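Local structure of endoglucanase (Clostridium thermocellum, 2YIK) at residues T58-N63 against G70-Y75; G112-A117 against R159-Y164; S47-D52 against A151-V156. The protein is a family 9 glycoside hydrolase that probably cleaves beta-1,4-glucosidic bonds within cellulose. All blocks are in the same frame, centred on the assembly; numbering follows the deposited sequence.

Contact 1 (T58-N63 against G70-Y75); sequences TGVDEN and GDCHVY. With ZN (zinc ion), chain E.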
ATOM      1  N   THR A  58      10.999  -1.453  17.280  1.00 31.27           N
ATOM      2  CA  THR A  58      12.295  -1.907  17.766  1.00 32.72           C
ATOM      3  C   THR A  58      13.230  -2.416  16.673  1.00 32.88           C
ATOM      4  O   THR A  58      14.378  -2.760  16.945  1.00 33.29           O
ATOM      5  CB  THR A  58      12.116  -3.030  18.811  1.00 33.37           C
ATOM      6  OG1 THR A  58      11.405  -4.129  18.225  1.00 33.49           O
ATOM      7  CG2 THR A  58      11.333  -2.516  20.006  1.00 33.62           C
ATOM      8  N   GLY A  59      12.750  -2.466  15.438  1.00 32.54           N
ATOM      9  CA  GLY A  59      13.604  -2.951  14.374  1.00 31.03           C
ATOM     10  C   GLY A  59      14.085  -1.914  13.380  1.00 30.97           C
ATOM     11  O   GLY A  59      14.605  -2.278  12.326  1.00 29.11           O
ATOM     12  N   VAL A  60      13.957  -0.626  13.684  1.00 30.82           N
ATOM     13  CA  VAL A  60      14.390   0.329  12.678  1.00 32.98           C
ATOM     14  C   VAL A  60      15.897   0.527  12.470  1.00 33.76           C
ATOM     15  O   VAL A  60      16.293   0.711  11.325  1.00 33.35           O
ATOM     16  CB  VAL A  60      13.628   1.704  12.791  1.00 33.36           C
ATOM     17  CG1 VAL A  60      12.860   1.783  14.072  1.00 33.31           C
ATOM     18  CG2 VAL A  60      14.586   2.872  12.634  1.00 33.23           C
ATOM     19  N   ASP A  61      16.758   0.488  13.494  1.00 35.41           N
ATOM     20  CA  ASP A  61      18.173   0.659  13.143  1.00 36.68           C
ATOM     21  C   ASP A  61      18.686  -0.588  12.444  1.00 36.11           C
ATOM     22  O   ASP A  61      19.710  -0.552  11.763  1.00 36.80           O
ATOM     23  CB  ASP A  61      19.109   1.019  14.327  1.00 39.11           C
ATOM     24  CG  ASP A  61      18.554   0.649  15.687  1.00 42.26           C
ATOM     25  OD1 ASP A  61      18.454  -0.559  15.994  1.00 43.00           O
ATOM     26  OD2 ASP A  61      18.235   1.587  16.461  1.00 43.25           O
ATOM     27  N   GLU A  62      17.960  -1.690  12.590  1.00 35.99           N
ATOM     28  CA  GLU A  62      18.356  -2.939  11.946  1.00 36.50           C
ATOM     29  C   GLU A  62      17.831  -3.038  10.510  1.00 35.99           C
ATOM     30  O   GLU A  62      18.432  -3.707   9.661  1.00 36.13           O
ATOM     31  CB  GLU A  62      17.836  -4.141  12.744  1.00 38.35           C
ATOM     32  CG  GLU A  62      18.330  -4.227  14.199  1.00 43.44           C
ATOM     33  CD  GLU A  62      17.514  -3.357  15.167  1.00 45.83           C
ATOM     34  OE1 GLU A  62      16.674  -2.559  14.699  1.00 44.78           O
ATOM     35  OE2 GLU A  62      17.710  -3.470  16.400  1.00 48.63           O
ATOM     36  N   ASN A  63      16.721  -2.361  10.229  1.00 34.18           N
ATOM     37  CA  ASN A  63      16.115  -2.437   8.904  1.00 33.19           C
ATOM     38  C   ASN A  63      16.154  -1.201   8.001  1.00 32.75           C
ATOM     39  O   ASN A  63      16.087  -1.330   6.777  1.00 32.82           O
ATOM     40  CB  ASN A  63      14.672  -2.911   9.059  1.00 32.76           C
ATOM     41  CG  ASN A  63      14.588  -4.345   9.543  1.00 33.92           C
ATOM     42  OD1 ASN A  63      14.647  -5.287   8.750  1.00 33.21           O
ATOM     43  ND2 ASN A  63      14.470  -4.519  10.855  1.00 30.55           N
ATOM     44  N   GLY A  70      16.107   5.907  13.982  1.00 34.59           N
ATOM     45  CA  GLY A  70      16.440   4.896  14.978  1.00 33.56           C
ATOM     46  C   GLY A  70      15.147   4.308  15.519  1.00 34.14           C
ATOM     47  O   GLY A  70      14.062   4.740  15.121  1.00 33.37           O
ATOM     48  N   ASP A  71      15.242   3.338  16.425  1.00 33.65           N
ATOM     49  CA  ASP A  71      14.055   2.717  17.010  1.00 33.05           C
ATOM     50  C   ASP A  71      13.126   3.776  17.585  1.00 32.19           C
ATOM     51  O   ASP A  71      13.582   4.752  18.176  1.00 31.91           O
ATOM     52  CB  ASP A  71      14.445   1.737  18.125  1.00 33.41           C
ATOM     53  CG  ASP A  71      15.205   0.538  17.608  1.00 33.94           C
ATOM     54  OD1 ASP A  71      15.248   0.346  16.381  1.00 33.88           O
ATOM     55  OD2 ASP A  71      15.755  -0.229  18.430  1.00 37.28           O
ATOM     56  N   CYS A  72      11.823   3.576  17.420  1.00 30.63           N
ATOM     57  CA  CYS A  72      10.849   4.537  17.924  1.00 29.79           C
ATOM     58  C   CYS A  72       9.596   3.852  18.448  1.00 29.51           C
ATOM     59  O   CYS A  72       9.304   2.715  18.077  1.00 29.85           O
ATOM     60  CB  CYS A  72      10.454   5.513  16.816  1.00 29.44           C
ATOM     61  SG  CYS A  72       9.856   4.676  15.329  1.00 29.45           S
ATOM     62  N   HIS A  73       8.853   4.571  19.286  1.00 28.61           N
ATOM     63  CA  HIS A  73       7.624   4.064  19.889  1.00 30.26           C
ATOM     64  C   HIS A  73       7.830   2.621  20.325  1.00 30.92           C
ATOM     65  O   HIS A  73       6.959   1.769  20.137  1.00 30.20           O
ATOM     66  CB  HIS A  73       6.467   4.166  18.892  1.00 27.67           C
ATOM     67  CG  HIS A  73       6.349   5.516  18.256  1.00 28.32           C
ATOM     68  ND1 HIS A  73       6.780   5.780  16.975  1.00 26.08           N
ATOM     69  CD2 HIS A  73       5.921   6.701  18.759  1.00 28.03           C
ATOM     70  CE1 HIS A  73       6.628   7.066  16.715  1.00 27.12           C
ATOM     71  NE2 HIS A  73       6.110   7.647  17.782  1.00 27.51           N
ATOM     72  N   VAL A  74       8.993   2.353  20.918  1.00 30.37           N
ATOM     73  CA  VAL A  74       9.294   1.002  21.357  1.00 31.50           C
ATOM     74  C   VAL A  74       8.329   0.517  22.437  1.00 31.10           C
ATOM     75  O   VAL A  74       8.231  -0.682  22.683  1.00 32.02           O
ATOM     76  CB  VAL A  74      10.768   0.871  21.836  1.00 31.96           C
ATOM     77  CG1 VAL A  74      11.713   1.245  20.693  1.00 29.70           C
ATOM     78  CG2 VAL A  74      11.018   1.752  23.057  1.00 33.33           C
ATOM     79  N   TYR A  75       7.596   1.426  23.075  1.00 30.78           N
ATOM     80  CA  TYR A  75       6.641   0.984  24.082  1.00 30.34           C
ATOM     81  C   TYR A  75       5.463   0.253  23.429  1.00 30.13           C
ATOM     82  O   TYR A  75       4.654  -0.369  24.120  1.00 30.09           O
ATOM     83  CB  TYR A  75       6.140   2.148  24.958  1.00 30.70           C
ATOM     84  CG  TYR A  75       5.748   3.417  24.237  1.00 30.99           C
ATOM     85  CD1 TYR A  75       6.720   4.307  23.776  1.00 31.29           C
ATOM     86  CD2 TYR A  75       4.403   3.761  24.067  1.00 30.64           C
ATOM     87  CE1 TYR A  75       6.363   5.519  23.171  1.00 30.36           C
ATOM     88  CE2 TYR A  75       4.034   4.965  23.464  1.00 30.66           C
ATOM     89  CZ  TYR A  75       5.019   5.840  23.023  1.00 30.56           C
ATOM     90  OH  TYR A  75       4.665   7.048  22.460  1.00 30.28           O
TER
HETATM   91 ZN    ZN E1533       7.536   4.763  15.346  1.00 31.23          ZN
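D71 and D61 reach past each other, each carboxylate directed at the other's backbone N. D61 N donates to D71 OD1 (3.3 Å, N-H...O 164°), meeting that oxygen nearly along its C-O axis, while the return bond from D71 N to D61 OD2 is weak at 3.5 Å. The side chains cross at about a right angle with their carboxylate planes 40° apart, leaving D61 OD2 3.2 Å from D71 OD1. E62 adds a third acid, its carboxylate nearly coplanar with that of D71; such crowding could raise the proton affinity of one member. Beside them V60 lies on the backbone of 70-75: CG2 meets G70 O at 3.2 Å and CG1 comes down on D71 CA at 3.3 Å. Farther along, the methyls T58 CG2 and V74 CG1 touch at 3.8 Å. Just beyond, C72 SG and H73 ND1 bind the zinc ion with C56 and H115, and D200 holds the far nitrogen of H73. The contact thus joins the start of the short helix 60-63 to the loop leading to strand 79-80, and N63, at the helix end, leans on V156 and Y160 of helix 151-167.

Contact 2 (G112-A117 against R159-Y164); sequences GGFHDA and RYFNDY. With ZN (zinc ion), chain E.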
ATOM      1  N   GLY A 112       6.451  -2.305  15.249  1.00 26.01           N
ATOM      2  CA  GLY A 112       6.884  -2.598  13.897  1.00 26.73           C
ATOM      3  C   GLY A 112       6.074  -1.887  12.835  1.00 26.96           C
ATOM      4  O   GLY A 112       5.273  -1.005  13.135  1.00 26.63           O
ATOM      5  N   GLY A 113       6.282  -2.272  11.584  1.00 26.00           N
ATOM      6  CA  GLY A 113       5.539  -1.634  10.517  1.00 26.89           C
ATOM      7  C   GLY A 113       6.022  -0.228  10.201  1.00 26.80           C
ATOM      8  O   GLY A 113       7.157   0.145  10.516  1.00 25.94           O
ATOM      9  N   PHE A 114       5.130   0.572   9.624  1.00 26.70           N
ATOM     10  CA  PHE A 114       5.477   1.919   9.192  1.00 25.86           C
ATOM     11  C   PHE A 114       4.519   3.008   9.650  1.00 25.48           C
ATOM     12  O   PHE A 114       3.319   2.762   9.769  1.00 25.53           O
ATOM     13  CB  PHE A 114       5.522   1.944   7.659  1.00 25.38           C
ATOM     14  CG  PHE A 114       6.501   0.967   7.056  1.00 24.90           C
ATOM     15  CD1 PHE A 114       6.195  -0.388   6.977  1.00 23.54           C
ATOM     16  CD2 PHE A 114       7.724   1.408   6.556  1.00 23.74           C
ATOM     17  CE1 PHE A 114       7.094  -1.292   6.409  1.00 24.85           C
ATOM     18  CE2 PHE A 114       8.633   0.516   5.985  1.00 24.55           C
ATOM     19  CZ  PHE A 114       8.318  -0.838   5.910  1.00 23.00           C
ATOM     20  N   HIS A 115       5.060   4.203   9.906  1.00 23.88           N
ATOM     21  CA  HIS A 115       4.249   5.363  10.279  1.00 25.54           C
ATOM     22  C   HIS A 115       3.444   5.600   9.020  1.00 25.22           C
ATOM     23  O   HIS A 115       3.885   5.300   7.918  1.00 25.17           O
ATOM     24  CB  HIS A 115       5.106   6.595  10.539  1.00 26.55           C
ATOM     25  CG  HIS A 115       6.074   6.433  11.658  1.00 27.96           C
ATOM     26  ND1 HIS A 115       7.378   6.871  11.573  1.00 29.04           N
ATOM     27  CD2 HIS A 115       5.933   5.908  12.897  1.00 26.81           C
ATOM     28  CE1 HIS A 115       7.998   6.621  12.710  1.00 30.09           C
ATOM     29  NE2 HIS A 115       7.142   6.037  13.532  1.00 30.03           N
ATOM     30  N   ASP A 116       2.282   6.190   9.146  1.00 25.82           N
ATOM     31  CA  ASP A 116       1.461   6.334   7.958  1.00 26.20           C
ATOM     32  C   ASP A 116       1.830   7.380   6.939  1.00 26.93           C
ATOM     33  O   ASP A 116       1.981   7.085   5.731  1.00 26.63           O
ATOM     34  CB  ASP A 116       0.027   6.620   8.350  1.00 26.50           C
ATOM     35  CG  ASP A 116      -0.903   6.808   7.130  1.00 28.56           C
ATOM     36  OD1 ASP A 116      -1.220   5.799   6.454  1.00 27.41           O
ATOM     37  OD2 ASP A 116      -1.321   7.956   6.857  1.00 27.92           O
ATOM     38  N   ALA A 117       2.086   8.591   7.388  1.00 26.53           N
ATOM     39  CA  ALA A 117       2.307   9.648   6.463  1.00 27.61           C
ATOM     40  C   ALA A 117       3.483  10.529   6.920  1.00 26.87           C
ATOM     41  O   ALA A 117       4.628  10.133   6.675  1.00 28.09           O
ATOM     42  CB  ALA A 117       0.961  10.457   6.432  1.00 26.29           C
ATOM     43  N   ARG A 159       9.062  -7.421   4.064  1.00 24.63           N
ATOM     44  CA  ARG A 159       9.135  -8.271   5.248  1.00 23.83           C
ATOM     45  C   ARG A 159       8.748  -7.447   6.470  1.00 23.82           C
ATOM     46  O   ARG A 159       8.058  -7.937   7.366  1.00 22.68           O
ATOM     47  CB  ARG A 159      10.548  -8.827   5.450  1.00 24.86           C
ATOM     48  CG  ARG A 159      10.882 -10.044   4.602  1.00 24.49           C
ATOM     49  CD  ARG A 159      12.354 -10.419   4.765  1.00 26.68           C
ATOM     50  NE  ARG A 159      12.737 -11.594   3.980  1.00 29.41           N
ATOM     51  CZ  ARG A 159      12.533 -12.855   4.359  1.00 30.20           C
ATOM     52  NH1 ARG A 159      11.945 -13.122   5.522  1.00 29.14           N
ATOM     53  NH2 ARG A 159      12.930 -13.849   3.578  1.00 29.13           N
ATOM     54  N   TYR A 160       9.183  -6.190   6.504  1.00 23.59           N
ATOM     55  CA  TYR A 160       8.861  -5.336   7.634  1.00 23.48           C
ATOM     56  C   TYR A 160       7.357  -5.075   7.721  1.00 24.06           C
ATOM     57  O   TYR A 160       6.806  -5.010   8.823  1.00 24.87           O
ATOM     58  CB  TYR A 160       9.626  -4.010   7.551  1.00 25.63           C
ATOM     59  CG  TYR A 160       9.958  -3.423   8.914  1.00 26.61           C
ATOM     60  CD1 TYR A 160      10.924  -4.015   9.732  1.00 27.86           C
ATOM     61  CD2 TYR A 160       9.299  -2.287   9.387  1.00 26.61           C
ATOM     62  CE1 TYR A 160      11.229  -3.494  10.986  1.00 27.58           C
ATOM     63  CE2 TYR A 160       9.597  -1.753  10.639  1.00 29.70           C
ATOM     64  CZ  TYR A 160      10.562  -2.364  11.436  1.00 30.89           C
ATOM     65  OH  TYR A 160      10.852  -1.856  12.684  1.00 31.48           O
ATOM     66  N   PHE A 161       6.694  -4.923   6.573  1.00 22.83           N
ATOM     67  CA  PHE A 161       5.238  -4.699   6.545  1.00 22.59           C
ATOM     68  C   PHE A 161       4.510  -5.946   7.038  1.00 22.69           C
ATOM     69  O   PHE A 161       3.742  -5.906   7.992  1.00 21.73           O
ATOM     70  CB  PHE A 161       4.719  -4.444   5.120  1.00 20.81           C
ATOM     71  CG  PHE A 161       4.637  -2.995   4.727  1.00 21.39           C
ATOM     72  CD1 PHE A 161       3.733  -2.128   5.343  1.00 21.70           C
ATOM     73  CD2 PHE A 161       5.424  -2.512   3.691  1.00 22.18           C
ATOM     74  CE1 PHE A 161       3.618  -0.801   4.918  1.00 22.58           C
ATOM     75  CE2 PHE A 161       5.319  -1.198   3.261  1.00 23.22           C
ATOM     76  CZ  PHE A 161       4.414  -0.335   3.874  1.00 20.25           C
ATOM     77  N   ASN A 162       4.759  -7.055   6.351  1.00 22.40           N
ATOM     78  CA  ASN A 162       4.099  -8.308   6.661  1.00 23.54           C
ATOM     79  C   ASN A 162       4.447  -8.975   7.996  1.00 23.29           C
ATOM     80  O   ASN A 162       3.612  -9.684   8.558  1.00 23.44           O
ATOM     81  CB  ASN A 162       4.294  -9.278   5.493  1.00 21.68           C
ATOM     82  CG  ASN A 162       3.618  -8.785   4.217  1.00 25.58           C
ATOM     83  OD1 ASN A 162       4.272  -8.279   3.296  1.00 26.45           O
ATOM     84  ND2 ASN A 162       2.296  -8.917   4.166  1.00 20.18           N
ATOM     85  N   ASP A 163       5.656  -8.768   8.508  1.00 22.84           N
ATOM     86  CA  ASP A 163       5.989  -9.366   9.798  1.00 24.11           C
ATOM     87  C   ASP A 163       5.183  -8.629  10.863  1.00 23.52           C
ATOM     88  O   ASP A 163       4.813  -9.200  11.889  1.00 22.16           O
ATOM     89  CB  ASP A 163       7.490  -9.263  10.096  1.00 24.37           C
ATOM     90  CG  ASP A 163       8.326 -10.136   9.175  1.00 24.42           C
ATOM     91  OD1 ASP A 163       7.777 -11.102   8.616  1.00 24.70           O
ATOM     92  OD2 ASP A 163       9.536  -9.868   9.018  1.00 26.96           O
ATOM     93  N   TYR A 164       4.908  -7.352  10.596  1.00 23.55           N
ATOM     94  CA  TYR A 164       4.124  -6.523  11.500  1.00 23.03           C
ATOM     95  C   TYR A 164       2.690  -7.059  11.513  1.00 24.13           C
ATOM     96  O   TYR A 164       2.106  -7.247  12.579  1.00 25.78           O
ATOM     97  CB  TYR A 164       4.164  -5.062  11.027  1.00 22.64           C
ATOM     98  CG  TYR A 164       3.129  -4.133  11.634  1.00 20.60           C
ATOM     99  CD1 TYR A 164       3.062  -3.919  13.011  1.00 20.31           C
ATOM    100  CD2 TYR A 164       2.251  -3.423  10.814  1.00 22.76           C
ATOM    101  CE1 TYR A 164       2.146  -3.010  13.556  1.00 23.11           C
ATOM    102  CE2 TYR A 164       1.335  -2.520  11.339  1.00 23.77           C
ATOM    103  CZ  TYR A 164       1.284  -2.314  12.710  1.00 24.31           C
ATOM    104  OH  TYR A 164       0.373  -1.413  13.228  1.00 26.13           O
TER
HETATM  105 ZN    ZN E1533       7.536   4.763  15.346  1.00 31.23          ZN
HETATM  106  O   HOH W   1       7.838  -5.002  11.362  1.00 23.58           O
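F114 lies between two aromatic rings of helix 151-167, F161 over one face and Y160 over the other. Toward F161 the planes are inclined by 32°, too oblique for a stack, yet the fit is close: F114 CE1 stands 3.3 Å above the centre of the F161 ring. On the other side Y160 presents its edge to the face of F114 in a T-shaped pair, centroids 5.5 Å apart and planes at 81°. The same Y160 edge faces G113 O, which lies in the ring plane 3.1 Å from Y160 CE2.

Next to this cluster the backbone of G112 and G113 runs across one face of Y164. G113 CA makes a CH-pi contact 4.0 Å from the centroid of the Y164 ring, and G112 O lies above the same ring nearer its rim. With CG anti to the backbone N (chi1 165°), Y164 brings its face under the glycines, and the absence of a side chain on G113 permits the close approach there.

A water over the centre of the Y160 ring accepts from G113 N (3.2 Å) and donates to Y160 O (2.7 Å). That carbonyl's helical bond from Y164 N is weak, and the water supplies it with a second partner. Farther out, C56 O binds Y160 OH, E127 receives F114 N, K122 reaches G112 O, and A130 and A131 of helix 124-140 pack on F161. H115 follows directly on F114 and supplies NE2 to the zinc ion.

The chemistry is therefore mostly aromatic. Ring faces and edges take up the loop backbone, the polar link between these segments runs through one water, and the outer bonds hold the loop that carries a zinc ligand.

Contact 3 (S47-D52 against A151-V156); sequences SMFFYD and AVHAEV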
ATOM      1  N   SER A  47      12.665   5.711  -4.789  1.00 28.95           N
ATOM      2  CA  SER A  47      11.289   5.528  -4.315  1.00 28.35           C
ATOM      3  C   SER A  47      11.108   4.741  -3.018  1.00 28.86           C
ATOM      4  O   SER A  47      10.255   5.088  -2.204  1.00 27.71           O
ATOM      5  CB  SER A  47      10.410   4.897  -5.414  1.00 28.36           C
ATOM      6  OG  SER A  47      10.703   3.526  -5.618  1.00 26.57           O
ATOM      7  N   MET A  48      11.901   3.694  -2.812  1.00 29.44           N
ATOM      8  CA  MET A  48      11.750   2.884  -1.606  1.00 28.69           C
ATOM      9  C   MET A  48      12.277   3.506  -0.327  1.00 27.93           C
ATOM     10  O   MET A  48      11.862   3.119   0.768  1.00 27.08           O
ATOM     11  CB  MET A  48      12.377   1.501  -1.811  1.00 27.29           C
ATOM     12  CG  MET A  48      11.573   0.646  -2.768  1.00 30.04           C
ATOM     13  SD  MET A  48      12.288  -0.959  -3.176  1.00 33.79           S
ATOM     14  CE  MET A  48      13.324  -0.521  -4.511  1.00 31.29           C
ATOM     15  N   PHE A  49      13.173   4.477  -0.448  1.00 27.38           N
ATOM     16  CA  PHE A  49      13.732   5.106   0.739  1.00 27.99           C
ATOM     17  C   PHE A  49      12.719   5.820   1.611  1.00 27.35           C
ATOM     18  O   PHE A  49      12.990   6.079   2.780  1.00 27.57           O
ATOM     19  CB  PHE A  49      14.870   6.046   0.351  1.00 27.60           C
ATOM     20  CG  PHE A  49      16.150   5.325   0.091  1.00 28.54           C
ATOM     21  CD1 PHE A  49      17.042   5.060   1.128  1.00 29.14           C
ATOM     22  CD2 PHE A  49      16.434   4.845  -1.179  1.00 27.83           C
ATOM     23  CE1 PHE A  49      18.198   4.313   0.897  1.00 30.02           C
ATOM     24  CE2 PHE A  49      17.577   4.104  -1.421  1.00 27.75           C
ATOM     25  CZ  PHE A  49      18.465   3.837  -0.382  1.00 29.30           C
ATOM     26  N   PHE A  50      11.550   6.131   1.059  1.00 26.25           N
ATOM     27  CA  PHE A  50      10.533   6.783   1.872  1.00 26.08           C
ATOM     28  C   PHE A  50      10.101   5.802   2.944  1.00 25.18           C
ATOM     29  O   PHE A  50       9.788   6.188   4.065  1.00 25.17           O
ATOM     30  CB  PHE A  50       9.296   7.169   1.060  1.00 25.70           C
ATOM     31  CG  PHE A  50       8.190   7.728   1.919  1.00 25.84           C
ATOM     32  CD1 PHE A  50       8.284   9.010   2.447  1.00 25.40           C
ATOM     33  CD2 PHE A  50       7.070   6.957   2.230  1.00 25.79           C
ATOM     34  CE1 PHE A  50       7.304   9.499   3.305  1.00 26.71           C
ATOM     35  CE2 PHE A  50       6.089   7.434   3.085  1.00 25.66           C
ATOM     36  CZ  PHE A  50       6.194   8.714   3.611  1.00 26.35           C
ATOM     37  N   TYR A  51      10.086   4.523   2.599  1.00 25.40           N
ATOM     38  CA  TYR A  51       9.673   3.521   3.559  1.00 25.44           C
ATOM     39  C   TYR A  51      10.681   3.414   4.694  1.00 25.77           C
ATOM     40  O   TYR A  51      10.294   3.249   5.851  1.00 25.09           O
ATOM     41  CB  TYR A  51       9.439   2.192   2.840  1.00 24.53           C
ATOM     42  CG  TYR A  51       8.233   2.296   1.934  1.00 25.20           C
ATOM     43  CD1 TYR A  51       6.948   2.423   2.469  1.00 24.84           C
ATOM     44  CD2 TYR A  51       8.380   2.374   0.548  1.00 24.38           C
ATOM     45  CE1 TYR A  51       5.838   2.634   1.645  1.00 26.11           C
ATOM     46  CE2 TYR A  51       7.281   2.586  -0.284  1.00 25.64           C
ATOM     47  CZ  TYR A  51       6.013   2.720   0.270  1.00 24.85           C
ATOM     48  OH  TYR A  51       4.933   2.980  -0.542  1.00 22.56           O
ATOM     49  N   ASP A  52      11.967   3.542   4.379  1.00 26.04           N
ATOM     50  CA  ASP A  52      12.983   3.488   5.423  1.00 26.80           C
ATOM     51  C   ASP A  52      12.764   4.640   6.399  1.00 27.26           C
ATOM     52  O   ASP A  52      12.999   4.500   7.601  1.00 27.59           O
ATOM     53  CB  ASP A  52      14.391   3.604   4.834  1.00 27.80           C
ATOM     54  CG  ASP A  52      14.734   2.454   3.914  1.00 29.69           C
ATOM     55  OD1 ASP A  52      13.971   2.225   2.951  1.00 29.97           O
ATOM     56  OD2 ASP A  52      15.765   1.785   4.152  1.00 29.25           O
ATOM     57  N   ALA A 151      16.136  -5.362  -5.574  1.00 29.05           N
ATOM     58  CA  ALA A 151      15.247  -6.398  -5.054  1.00 29.97           C
ATOM     59  C   ALA A 151      15.421  -6.621  -3.557  1.00 30.75           C
ATOM     60  O   ALA A 151      14.439  -6.807  -2.831  1.00 31.11           O
ATOM     61  CB  ALA A 151      15.459  -7.703  -5.816  1.00 29.23           C
ATOM     62  N   VAL A 152      16.664  -6.595  -3.086  1.00 31.24           N
ATOM     63  CA  VAL A 152      16.919  -6.793  -1.668  1.00 30.56           C
ATOM     64  C   VAL A 152      16.217  -5.717  -0.838  1.00 30.43           C
ATOM     65  O   VAL A 152      15.598  -6.021   0.185  1.00 30.24           O
ATOM     66  CB  VAL A 152      18.436  -6.791  -1.358  1.00 29.54           C
ATOM     67  CG1 VAL A 152      18.665  -6.803   0.155  1.00 30.32           C
ATOM     68  CG2 VAL A 152      19.090  -8.013  -1.993  1.00 28.62           C
ATOM     69  N   HIS A 153      16.303  -4.467  -1.287  1.00 28.81           N
ATOM     70  CA  HIS A 153      15.670  -3.342  -0.588  1.00 28.05           C
ATOM     71  C   HIS A 153      14.157  -3.578  -0.512  1.00 26.75           C
ATOM     72  O   HIS A 153      13.539  -3.399   0.538  1.00 27.07           O
ATOM     73  CB  HIS A 153      15.955  -2.037  -1.341  1.00 28.44           C
ATOM     74  CG  HIS A 153      15.652  -0.794  -0.558  1.00 29.27           C
ATOM     75  ND1 HIS A 153      15.061  -0.816   0.687  1.00 30.03           N
ATOM     76  CD2 HIS A 153      15.864   0.512  -0.851  1.00 27.87           C
ATOM     77  CE1 HIS A 153      14.924   0.423   1.129  1.00 27.85           C
ATOM     78  NE2 HIS A 153      15.402   1.245   0.216  1.00 29.40           N
ATOM     79  N   ALA A 154      13.566  -3.990  -1.629  1.00 25.76           N
ATOM     80  CA  ALA A 154      12.133  -4.262  -1.689  1.00 26.42           C
ATOM     81  C   ALA A 154      11.724  -5.360  -0.704  1.00 26.38           C
ATOM     82  O   ALA A 154      10.727  -5.230   0.009  1.00 25.77           O
ATOM     83  CB  ALA A 154      11.738  -4.666  -3.103  1.00 24.03           C
ATOM     84  N   GLU A 155      12.499  -6.440  -0.664  1.00 26.44           N
ATOM     85  CA  GLU A 155      12.179  -7.537   0.232  1.00 26.50           C
ATOM     86  C   GLU A 155      12.287  -7.135   1.706  1.00 27.11           C
ATOM     87  O   GLU A 155      11.494  -7.590   2.531  1.00 26.83           O
ATOM     88  CB  GLU A 155      13.051  -8.754  -0.098  1.00 26.75           C
ATOM     89  CG  GLU A 155      12.732  -9.321  -1.488  1.00 26.05           C
ATOM     90  CD  GLU A 155      13.421 -10.642  -1.773  1.00 28.41           C
ATOM     91  OE1 GLU A 155      14.187 -11.103  -0.908  1.00 28.33           O
ATOM     92  OE2 GLU A 155      13.199 -11.219  -2.864  1.00 30.67           O
ATOM     93  N   VAL A 156      13.235  -6.260   2.037  1.00 25.69           N
ATOM     94  CA  VAL A 156      13.372  -5.818   3.421  1.00 26.93           C
ATOM     95  C   VAL A 156      12.137  -5.018   3.837  1.00 26.65           C
ATOM     96  O   VAL A 156      11.631  -5.166   4.959  1.00 27.11           O
ATOM     97  CB  VAL A 156      14.635  -4.949   3.624  1.00 27.61           C
ATOM     98  CG1 VAL A 156      14.631  -4.335   5.015  1.00 25.84           C
ATOM     99  CG2 VAL A 156      15.886  -5.809   3.438  1.00 29.28           C
TER
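The backbones stay well apart, with the nearest CA atoms, those of M48 and A154, separated by 7.2 Å, so side chains must span the gap. H153 does most of this: a chi1 of -166° swings its imidazole away from its backbone N and across the gap, in among M48, F49 and D52. M48 CB lies over one face in a CH-pi contact, 3.8 Å from the centroid of the H153 ring. The edge of the imidazole points at the face of F49, centroids 4.9 Å apart and planes at 71°, a T-shaped pair. The D52 side chain comes to meet that of H153, its OD1 near the ring plane, though the detail of this approach is doubtful; D52 OD2 accepts a hydrogen bond from L65 N. The M48 chain bends at its end (chi3 -87°) as its sulfur packs on A154, with M48 SD 3.7 Å from A154 CB. All five touching residues are buried. F145 of helix 142-147 covers both M48 and A154, and Y138 of helix 124-140 also packs on A154. The contact thus sets M48 and the start of helix 49-54 against the first turns of helix 151-167, while F50 and Y51 pack on N502 of helix 499-516.

Overall arrangement
Contacts 2 and 3 share helix 151-167: its first turns serve contact 3 and its second half contact 2, centres about 12 Å apart. Contact 1 lies about 11 Å from contact 2 and 16 Å from contact 3. Along the chain the segments of contacts 2 and 3 alternate, both of contact 1 falling between 47-52 and 112-117. Contacts 1 and 2 meet at the zinc ion, H73 and H115 binding it with roughly perpendicular rings; Y51 packs on F114 and F161 between contacts 2 and 3. Short helices and loops of residues 47-117 gather beside helix 151-167 of the family 9 catalytic fold, an (alpha/alpha)6 barrel, with zinc tying 70-75 to 112-117, C56 completing the site.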